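Local coordinates for tail fiber protein (Acinetobacter phage AM24, PDB 5W5P) that probably serves as the trimeric tailspike that recognises and degrades the capsular polysaccharide of the Acinetobacter baumannii host, at residues 44-49 with 88-93; 142-147 with 172-177; 472-477 with 578-583. All blocks are in the same frame, centred on the assembly; numbering follows the deposited sequence.

Contact 1 of 3, residues 44-49 with 88-93; sequences DLRNFK and TILVGI
R46 and I93 are joined by the one hydrogen bond between residues 44-49 and 88-93. The amide I93 N donates to R46 O over 2.8 Å, with an N-H...O angle of 166° and the donor lying in the carbonyl plane. G92, with no side chain, lets its CA sit 3.2 Å from R46 O, and the backbones close to 3.8 Å between the CA atoms of R46 and G92.

R46 crosses by its aliphatic chain, not its charge. R46 CG stands anti to its own carbonyl carbon (chi1 -71°), and the chain runs extended from CG to NE, crossing the backbone of V91 with CG 3.5 Å from V91 O. That oxygen lies at the edge of the guanidinium, near its plane, but is not hydrogen-bonded to it. Instead NE pairs with D84 and NH2 with D86, two acids just ahead of strand 89-91, and D84 also accepts the amide of V91. These outside acids fix the rotation of the guanidinium and leave NH2 3.5 Å from L90 CD2.

Apolar packing lies on the L45 side. L90 divides its two methyls, CD2 meeting R46 while CD1 meets L45 CD2 at 3.7 Å, and the L45 and L90 side chains cross at about a right angle. I93 CD1 lies above the amide plane of N47, 3.2 Å from N47 OD1, while ND2 is bound to D43 O.

L45 also touches V57, F73 and W98, each on a different strand. The contact therefore packs a short helix against a four-stranded antiparallel sheet in the N-terminal part of the chain, meeting strand 89-91, an outermost strand within this chain, through L90.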
loop_
_atom_site.group_PDB
_atom_site.type_symbol
_atom_site.label_atom_id
_atom_site.label_comp_id
_atom_site.label_asym_id
_atom_site.label_seq_id
_atom_site.Cartn_x
_atom_site.Cartn_y
_atom_site.Cartn_z
ATOM N N ASP A 44 -54.044 -16.885 -5.519
ATOM C CA ASP A 44 -54.859 -16.400 -6.626
ATOM C C ASP A 44 -54.277 -16.807 -7.972
ATOM O O ASP A 44 -55.030 -17.090 -8.908
ATOM C CB ASP A 44 -55.000 -14.882 -6.554
ATOM C CG ASP A 44 -55.757 -14.428 -5.328
ATOM O OD1 ASP A 44 -56.551 -15.227 -4.788
ATOM O OD2 ASP A 44 -55.557 -13.270 -4.905
ATOM N N LEU A 45 -52.949 -16.841 -8.096
ATOM C CA LEU A 45 -52.348 -17.269 -9.355
ATOM C C LEU A 45 -52.558 -18.759 -9.585
ATOM O O LEU A 45 -52.954 -19.171 -10.681
ATOM C CB LEU A 45 -50.861 -16.925 -9.378
ATOM C CG LEU A 45 -50.108 -17.343 -10.642
ATOM C CD1 LEU A 45 -50.514 -16.489 -11.836
ATOM C CD2 LEU A 45 -48.609 -17.264 -10.417
ATOM N N ARG A 46 -52.312 -19.582 -8.560
ATOM C CA ARG A 46 -52.492 -21.025 -8.706
ATOM C C ARG A 46 -53.932 -21.387 -9.046
ATOM O O ARG A 46 -54.179 -22.430 -9.660
ATOM C CB ARG A 46 -52.056 -21.746 -7.429
ATOM C CG ARG A 46 -50.551 -21.743 -7.194
ATOM C CD ARG A 46 -50.160 -22.702 -6.080
ATOM N NE ARG A 46 -48.729 -22.666 -5.819
ATOM C CZ ARG A 46 -48.170 -21.986 -4.823
ATOM N NH1 ARG A 46 -48.926 -21.287 -3.987
ATOM N NH2 ARG A 46 -46.855 -22.003 -4.659
ATOM N N ASN A 47 -54.891 -20.550 -8.655
ATOM C CA ASN A 47 -56.290 -20.776 -8.992
ATOM C C ASN A 47 -56.699 -20.108 -10.297
ATOM O O ASN A 47 -57.833 -20.301 -10.747
ATOM C CB ASN A 47 -57.193 -20.278 -7.858
ATOM C CG ASN A 47 -57.174 -21.197 -6.657
ATOM O OD1 ASN A 47 -58.101 -21.975 -6.442
ATOM N ND2 ASN A 47 -56.106 -21.124 -5.874
ATOM N N PHE A 48 -55.809 -19.334 -10.909
ATOM C CA PHE A 48 -56.100 -18.620 -12.141
ATOM C C PHE A 48 -55.689 -19.456 -13.347
ATOM O O PHE A 48 -54.656 -20.132 -13.328
ATOM C CB PHE A 48 -55.368 -17.278 -12.148
ATOM C CG PHE A 48 -55.543 -16.490 -13.414
ATOM C CD1 PHE A 48 -56.771 -15.934 -13.737
ATOM C CD2 PHE A 48 -54.474 -16.288 -14.272
ATOM C CE1 PHE A 48 -56.932 -15.199 -14.898
ATOM C CE2 PHE A 48 -54.627 -15.552 -15.435
ATOM C CZ PHE A 48 -55.857 -15.006 -15.748
ATOM N N LYS A 49 -56.511 -19.414 -14.392
ATOM C CA LYS A 49 -56.205 -20.089 -15.643
ATOM C C LYS A 49 -55.872 -19.060 -16.710
ATOM O O LYS A 49 -56.617 -18.083 -16.867
ATOM C CB LYS A 49 -57.386 -20.960 -16.095
ATOM C CG LYS A 49 -57.664 -22.139 -15.168
ATOM C CD LYS A 49 -59.049 -22.731 -15.391
ATOM C CE LYS A 49 -59.161 -23.382 -16.761
ATOM N NZ LYS A 49 -60.523 -23.933 -17.016
ATOM N N THR A 88 -40.259 -19.157 -7.885
ATOM C CA THR A 88 -40.070 -18.783 -9.278
ATOM C C THR A 88 -40.827 -19.668 -10.251
ATOM O O THR A 88 -41.065 -19.242 -11.384
ATOM C CB THR A 88 -38.579 -18.806 -9.655
ATOM O OG1 THR A 88 -38.046 -20.121 -9.445
ATOM C CG2 THR A 88 -37.797 -17.800 -8.810
ATOM N N ILE A 89 -41.204 -20.878 -9.849
ATOM C CA ILE A 89 -42.061 -21.752 -10.636
ATOM C C ILE A 89 -43.265 -22.079 -9.768
ATOM O O ILE A 89 -43.142 -22.809 -8.775
ATOM C CB ILE A 89 -41.340 -23.030 -11.085
ATOM C CG1 ILE A 89 -39.954 -22.703 -11.644
ATOM C CG2 ILE A 89 -42.160 -23.763 -12.137
ATOM C CD1 ILE A 89 -39.239 -23.897 -12.222
ATOM N N LEU A 90 -44.424 -21.530 -10.124
ATOM C CA LEU A 90 -45.678 -21.791 -9.427
ATOM C C LEU A 90 -46.599 -22.551 -10.372
ATOM O O LEU A 90 -46.874 -22.085 -11.483
ATOM C CB LEU A 90 -46.333 -20.492 -8.953
ATOM C CG LEU A 90 -45.451 -19.512 -8.164
ATOM C CD1 LEU A 90 -46.189 -18.220 -7.837
ATOM C CD2 LEU A 90 -44.932 -20.161 -6.896
ATOM N N VAL A 91 -47.065 -23.717 -9.934
ATOM C CA VAL A 91 -47.910 -24.585 -10.746
ATOM C C VAL A 91 -49.359 -24.388 -10.325
ATOM O O VAL A 91 -49.695 -24.519 -9.141
ATOM C CB VAL A 91 -47.486 -26.056 -10.606
ATOM C CG1 VAL A 91 -48.422 -26.951 -11.387
ATOM C CG2 VAL A 91 -46.047 -26.235 -11.069
ATOM N N GLY A 92 -50.219 -24.060 -11.293
ATOM C CA GLY A 92 -51.625 -23.864 -11.012
ATOM C C GLY A 92 -52.410 -25.166 -10.950
ATOM O O GLY A 92 -51.940 -26.235 -11.341
ATOM N N ILE A 93 -53.639 -25.062 -10.439
ATOM C CA ILE A 93 -54.504 -26.235 -10.328
ATOM C C ILE A 93 -54.792 -26.828 -11.702
ATOM O O ILE A 93 -54.922 -28.051 -11.845
ATOM C CB ILE A 93 -55.800 -25.865 -9.575
ATOM C CG1 ILE A 93 -55.481 -25.550 -8.110
ATOM C CG2 ILE A 93 -56.821 -26.986 -9.654
ATOM C CD1 ILE A 93 -56.408 -24.530 -7.487
#

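Contact 2 of 3, residues 142-147 with 172-177; sequences DRSFKM and RVWVYS
S144 and R172 begin a run of four parallel bridges, which continues through F145-V173 and K146-W174 to M147-V175. The strand axes come within 4.4 Å and their directions differ by 26°.

Backbone bonds follow the parallel pattern, in which one residue bonds to two partners flanking its opposite number. R172 donates to R143 O and accepts from F145 N. M147 bonds both flanks of V175: M147 N donates to W174 O at 2.9 Å, and M147 O accepts from Y176 N, also at 2.9 Å. W174 N bonds to F145 O as well, though the modelled separation is too short to be trusted.

Polar side-chain contacts gather on the face of S144, K146, R172 and W174. The R172 chain bends at chi3 (-86°), which brings NH1 back to S144 OG at 2.7 Å. The hydroxyl sits somewhat out of the guanidinium plane, and the N-H...O angle of 134° shows a bent bond. W174 CZ2 lies over one face of this guanidinium, 3.7 Å from its plane and towards the rim. R172 NE goes to Q211 and NH2 to D161 of a second subunit.

Among the apolar contacts, the K146 chain, bent at chi3, passes obliquely by the Y176 ring, K146 CD 3.6 Å from Y176 CE1, while its NZ is held by T118 O. On the face of F145 and V173, the selenium of M147, modelled as selenomethionine, meets V173 CG1 at 3.8 Å; M147 also packs on S122 and V125 of helix 122-132.

Three partners in different directions, plus the indole, would hold the R172 guanidinium firmly. One cationic group thus ties adjacent strands of the parallel beta-helix to each other and to the neighbouring subunit.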
loop_
_atom_site.group_PDB
_atom_site.type_symbol
_atom_site.label_atom_id
_atom_site.label_comp_id
_atom_site.label_asym_id
_atom_site.label_seq_id
_atom_site.Cartn_x
_atom_site.Cartn_y
_atom_site.Cartn_z
ATOM N N ASP A 142 -35.791 -1.548 4.802
ATOM C CA ASP A 142 -37.038 -1.890 5.467
ATOM C C ASP A 142 -37.123 -3.365 5.836
ATOM O O ASP A 142 -38.023 -3.745 6.593
ATOM C CB ASP A 142 -38.225 -1.503 4.583
ATOM C CG ASP A 142 -38.811 -0.155 4.961
ATOM O OD1 ASP A 142 -39.396 -0.053 6.061
ATOM O OD2 ASP A 142 -38.673 0.802 4.166
ATOM N N ARG A 143 -36.216 -4.197 5.335
ATOM C CA ARG A 143 -36.216 -5.619 5.633
ATOM C C ARG A 143 -35.140 -5.949 6.660
ATOM O O ARG A 143 -34.053 -5.360 6.652
ATOM C CB ARG A 143 -35.990 -6.442 4.365
ATOM C CG ARG A 143 -36.914 -6.083 3.223
ATOM C CD ARG A 143 -36.309 -6.523 1.908
ATOM N NE ARG A 143 -37.322 -6.852 0.914
ATOM C CZ ARG A 143 -37.123 -7.679 -0.107
ATOM N NH1 ARG A 143 -35.945 -8.272 -0.265
ATOM N NH2 ARG A 143 -38.106 -7.913 -0.968
ATOM N N SER A 144 -35.459 -6.893 7.547
ATOM C CA SER A 144 -34.516 -7.438 8.522
ATOM C C SER A 144 -34.736 -8.943 8.559
ATOM O O SER A 144 -35.809 -9.398 8.967
ATOM C CB SER A 144 -34.721 -6.827 9.910
ATOM O OG SER A 144 -34.207 -5.508 9.985
ATOM N N PHE A 145 -33.744 -9.710 8.129
ATOM C CA PHE A 145 -33.850 -11.160 8.075
ATOM C C PHE A 145 -33.107 -11.797 9.246
ATOM O O PHE A 145 -32.255 -11.178 9.888
ATOM C CB PHE A 145 -33.303 -11.694 6.749
ATOM C CG PHE A 145 -33.978 -11.117 5.535
ATOM C CD1 PHE A 145 -35.082 -11.745 4.974
ATOM C CD2 PHE A 145 -33.513 -9.945 4.956
ATOM C CE1 PHE A 145 -35.710 -11.214 3.857
ATOM C CE2 PHE A 145 -34.129 -9.413 3.839
ATOM C CZ PHE A 145 -35.234 -10.044 3.288
ATOM N N LYS A 146 -33.452 -13.051 9.529
ATOM C CA LYS A 146 -32.770 -13.829 10.555
ATOM C C LYS A 146 -32.348 -15.160 9.957
ATOM O O LYS A 146 -33.194 -15.924 9.483
ATOM C CB LYS A 146 -33.657 -14.054 11.780
ATOM C CG LYS A 146 -33.077 -15.049 12.767
ATOM C CD LYS A 146 -33.592 -14.803 14.169
ATOM C CE LYS A 146 -34.952 -15.443 14.364
ATOM N NZ LYS A 146 -35.534 -15.118 15.701
HETATM N N MSE A 147 -31.046 -15.435 9.978
HETATM C CA MSE A 147 -30.526 -16.714 9.510
HETATM C C MSE A 147 -29.854 -17.481 10.650
HETATM O O MSE A 147 -28.967 -16.955 11.329
HETATM C CB MSE A 147 -29.541 -16.502 8.362
HETATM C CG MSE A 147 -30.140 -15.797 7.162
HETATM SE SE MSE A 147 -28.836 -15.430 5.756
HETATM C CE MSE A 147 -28.160 -17.238 5.482
ATOM N N ARG A 172 -30.994 -5.757 6.488
ATOM C CA ARG A 172 -30.284 -6.269 7.649
ATOM C C ARG A 172 -30.469 -7.776 7.743
ATOM O O ARG A 172 -31.553 -8.296 7.460
ATOM C CB ARG A 172 -30.781 -5.602 8.934
ATOM C CG ARG A 172 -30.151 -6.156 10.197
ATOM C CD ARG A 172 -31.051 -5.952 11.393
ATOM N NE ARG A 172 -30.836 -4.644 11.992
ATOM C CZ ARG A 172 -31.803 -3.778 12.267
ATOM N NH1 ARG A 172 -33.067 -4.082 12.008
ATOM N NH2 ARG A 172 -31.501 -2.607 12.813
ATOM N N VAL A 173 -29.404 -8.475 8.128
ATOM C CA VAL A 173 -29.432 -9.917 8.340
ATOM C C VAL A 173 -28.968 -10.174 9.765
ATOM O O VAL A 173 -27.804 -9.920 10.098
ATOM C CB VAL A 173 -28.552 -10.672 7.334
ATOM C CG1 VAL A 173 -28.520 -12.167 7.658
ATOM C CG2 VAL A 173 -29.038 -10.436 5.917
ATOM N N TRP A 174 -29.874 -10.658 10.612
ATOM C CA TRP A 174 -29.493 -11.144 11.931
ATOM C C TRP A 174 -28.836 -12.509 11.792
ATOM O O TRP A 174 -29.392 -13.411 11.156
ATOM C CB TRP A 174 -30.708 -11.244 12.847
ATOM C CG TRP A 174 -31.340 -9.936 13.173
ATOM C CD1 TRP A 174 -32.423 -9.376 12.560
ATOM C CD2 TRP A 174 -30.944 -9.024 14.203
ATOM N NE1 TRP A 174 -32.723 -8.169 13.140
ATOM C CE2 TRP A 174 -31.834 -7.930 14.154
ATOM C CE3 TRP A 174 -29.929 -9.028 15.165
ATOM C CZ2 TRP A 174 -31.738 -6.849 15.028
ATOM C CZ3 TRP A 174 -29.835 -7.954 16.033
ATOM C CH2 TRP A 174 -30.733 -6.877 15.956
ATOM N N VAL A 175 -27.657 -12.664 12.388
ATOM C CA VAL A 175 -26.831 -13.851 12.206
ATOM C C VAL A 175 -26.836 -14.664 13.492
ATOM O O VAL A 175 -26.609 -14.120 14.580
ATOM C CB VAL A 175 -25.397 -13.475 11.803
ATOM C CG1 VAL A 175 -24.606 -14.723 11.454
ATOM C CG2 VAL A 175 -25.419 -12.492 10.639
ATOM N N TYR A 176 -27.089 -15.967 13.363
ATOM C CA TYR A 176 -27.074 -16.904 14.493
ATOM C C TYR A 176 -26.376 -18.174 14.008
ATOM O O TYR A 176 -27.014 -19.067 13.445
ATOM C CB TYR A 176 -28.483 -17.195 15.002
ATOM C CG TYR A 176 -29.133 -16.028 15.702
ATOM C CD1 TYR A 176 -29.841 -15.071 14.984
ATOM C CD2 TYR A 176 -29.045 -15.883 17.079
ATOM C CE1 TYR A 176 -30.441 -14.002 15.617
ATOM C CE2 TYR A 176 -29.640 -14.812 17.722
ATOM C CZ TYR A 176 -30.338 -13.875 16.983
ATOM O OH TYR A 176 -30.937 -12.807 17.614
ATOM N N SER A 177 -25.065 -18.249 14.232
ATOM C CA SER A 177 -24.301 -19.410 13.794
ATOM C C SER A 177 -22.952 -19.421 14.492
ATOM O O SER A 177 -22.274 -18.391 14.559
ATOM C CB SER A 177 -24.107 -19.406 12.275
ATOM O OG SER A 177 -23.281 -20.484 11.871
#

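Contact 3 of 3, residues 472-477 with 578-583; sequences TVAEID and YLLKLS
A classic beta bulge in the C-terminal domain joins strands 470-477 and 577-582, with V473 and A474 both facing L580. V473 N donates to L580 O at 2.7 Å and 173°, in the carbonyl plane, whereas A474 N reaches the same oxygen only weakly at 3.3 Å. The near-helical backbone of V473 (psi -12°) accounts for the doubling and shifts the register by one. T472 thus pairs with K581, but A474 with L580. Beyond the bulge, A474 O accepts from L580 N, and I476 and Y578 exchange two bonds, the shorter being Y578 N to I476 O at 2.8 Å.

One face carries A474, I476, Y578 and L580. I476 CG1 is wedged between its backbone N and carbonyl carbon (chi1 67°), and meets Y578 CB at 3.7 Å. L580 CD1 lies 4.1 Å from A474 CB, and M496 of strand 492-503 packs on A474, I476 and L580. V473 CG2 turns at the bulge to L582 CG, 4.0 Å away.

On the opposite face T472 CG2, anti to its backbone N, meets L579 CB at 3.9 Å, and T472 OG1 merely flanks the K581 chain. E475 and L579 lie side by side, with E475 OE2 3.3 Å from L579 CD2.

The A474, I476 and L580 face is mainly apolar, with Y578 OH bonded to R573; the other mixes aliphatic contacts with charged ends paired outside, E475 OE1 with T623 and K581 with E572.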
loop_
_atom_site.group_PDB
_atom_site.type_symbol
_atom_site.label_atom_id
_atom_site.label_comp_id
_atom_site.label_asym_id
_atom_site.label_seq_id
_atom_site.Cartn_x
_atom_site.Cartn_y
_atom_site.Cartn_z
ATOM N N THR A 472 51.122 11.151 -5.102
ATOM C CA THR A 472 49.778 11.596 -4.766
ATOM C C THR A 472 48.830 10.406 -4.840
ATOM O O THR A 472 48.834 9.658 -5.822
ATOM C CB THR A 472 49.325 12.697 -5.726
ATOM O OG1 THR A 472 50.348 13.693 -5.849
ATOM C CG2 THR A 472 48.044 13.350 -5.235
ATOM N N VAL A 473 48.025 10.214 -3.798
ATOM C CA VAL A 473 47.197 9.018 -3.698
ATOM C C VAL A 473 45.710 9.325 -3.669
ATOM O O VAL A 473 44.901 8.402 -3.854
ATOM C CB VAL A 473 47.585 8.169 -2.470
ATOM C CG1 VAL A 473 48.897 7.464 -2.743
ATOM C CG2 VAL A 473 47.636 9.022 -1.199
ATOM N N ALA A 474 45.316 10.579 -3.484
ATOM C CA ALA A 474 43.910 10.912 -3.323
ATOM C C ALA A 474 43.751 12.416 -3.469
ATOM O O ALA A 474 44.712 13.178 -3.330
ATOM C CB ALA A 474 43.367 10.438 -1.970
ATOM N N GLU A 475 42.520 12.832 -3.761
ATOM C CA GLU A 475 42.210 14.245 -3.927
ATOM C C GLU A 475 40.795 14.489 -3.428
ATOM O O GLU A 475 39.846 13.867 -3.913
ATOM C CB GLU A 475 42.360 14.662 -5.389
ATOM C CG GLU A 475 41.939 16.094 -5.672
ATOM C CD GLU A 475 41.986 16.428 -7.148
ATOM O OE1 GLU A 475 40.910 16.543 -7.770
ATOM O OE2 GLU A 475 43.100 16.574 -7.690
ATOM N N ILE A 476 40.659 15.377 -2.453
ATOM C CA ILE A 476 39.359 15.774 -1.937
ATOM C C ILE A 476 39.146 17.244 -2.269
ATOM O O ILE A 476 40.094 17.995 -2.519
ATOM C CB ILE A 476 39.235 15.525 -0.421
ATOM C CG1 ILE A 476 40.178 16.447 0.351
ATOM C CG2 ILE A 476 39.521 14.061 -0.092
ATOM C CD1 ILE A 476 40.180 16.201 1.841
ATOM N N ASP A 477 37.881 17.659 -2.277
ATOM C CA ASP A 477 37.523 19.030 -2.618
ATOM C C ASP A 477 36.639 19.630 -1.536
ATOM O O ASP A 477 35.810 18.939 -0.936
ATOM C CB ASP A 477 36.812 19.103 -3.973
ATOM C CG ASP A 477 37.051 20.421 -4.687
ATOM O OD1 ASP A 477 37.229 21.451 -4.003
ATOM O OD2 ASP A 477 37.067 20.423 -5.936
ATOM N N TYR A 578 42.442 19.340 -1.965
ATOM C CA TYR A 578 43.566 18.883 -1.159
ATOM C C TYR A 578 44.092 17.597 -1.775
ATOM O O TYR A 578 43.333 16.643 -1.969
ATOM C CB TYR A 578 43.155 18.666 0.300
ATOM C CG TYR A 578 43.199 19.935 1.123
ATOM C CD1 TYR A 578 42.108 20.793 1.164
ATOM C CD2 TYR A 578 44.336 20.282 1.851
ATOM C CE1 TYR A 578 42.141 21.957 1.905
ATOM C CE2 TYR A 578 44.378 21.449 2.597
ATOM C CZ TYR A 578 43.275 22.281 2.618
ATOM O OH TYR A 578 43.290 23.443 3.355
ATOM N N LEU A 579 45.380 17.586 -2.105
ATOM C CA LEU A 579 46.040 16.401 -2.632
ATOM C C LEU A 579 46.701 15.658 -1.479
ATOM O O LEU A 579 47.577 16.208 -0.806
ATOM C CB LEU A 579 47.082 16.779 -3.687
ATOM C CG LEU A 579 46.731 17.841 -4.733
ATOM C CD1 LEU A 579 47.912 18.062 -5.665
ATOM C CD2 LEU A 579 45.495 17.447 -5.526
ATOM N N LEU A 580 46.278 14.420 -1.247
ATOM C CA LEU A 580 46.904 13.570 -0.242
ATOM C C LEU A 580 48.009 12.753 -0.900
ATOM O O LEU A 580 47.811 12.184 -1.978
ATOM C CB LEU A 580 45.870 12.656 0.414
ATOM C CG LEU A 580 44.814 13.356 1.277
ATOM C CD1 LEU A 580 43.581 13.695 0.452
ATOM C CD2 LEU A 580 44.437 12.505 2.479
ATOM N N LYS A 581 49.178 12.715 -0.262
ATOM C CA LYS A 581 50.358 12.103 -0.855
ATOM C C LYS A 581 51.082 11.234 0.165
ATOM O O LYS A 581 51.096 11.533 1.363
ATOM C CB LYS A 581 51.332 13.157 -1.394
ATOM C CG LYS A 581 50.683 14.357 -2.056
ATOM C CD LYS A 581 51.726 15.414 -2.357
ATOM C CE LYS A 581 51.137 16.575 -3.123
ATOM N NZ LYS A 581 52.217 17.502 -3.561
ATOM N N LEU A 582 51.699 10.163 -0.331
ATOM C CA LEU A 582 52.505 9.264 0.481
ATOM C C LEU A 582 53.930 9.214 -0.056
ATOM O O LEU A 582 54.159 9.288 -1.268
ATOM C CB LEU A 582 51.909 7.852 0.512
ATOM C CG LEU A 582 50.546 7.726 1.191
ATOM C CD1 LEU A 582 49.973 6.328 1.005
ATOM C CD2 LEU A 582 50.647 8.080 2.669
ATOM N N SER A 583 54.888 9.080 0.857
ATOM C CA SER A 583 56.302 9.059 0.519
ATOM C C SER A 583 56.823 7.622 0.474
ATOM O O SER A 583 56.090 6.652 0.692
ATOM C CB SER A 583 57.100 9.903 1.515
ATOM O OG SER A 583 56.883 9.460 2.845
#

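In the fold
The three contacts sample successive parts of an elongated chain, in series along the sequence. Contacts 1 and 2 lie on the same side of its centre, with centres 30 Å apart and nearest atoms about 13 Å apart. Contact 3 lies on the opposite side, its centre 103 Å from that of contact 1 and 82 Å from that of contact 2. None touches another. Zinc ions bind in the half that holds the first two: one about 10 Å from the N47 side chain and one about 12 Å from that of R143, both too far for coordination. Of the three, contact 2 alone is touched by another subunit; the others join elements within one chain.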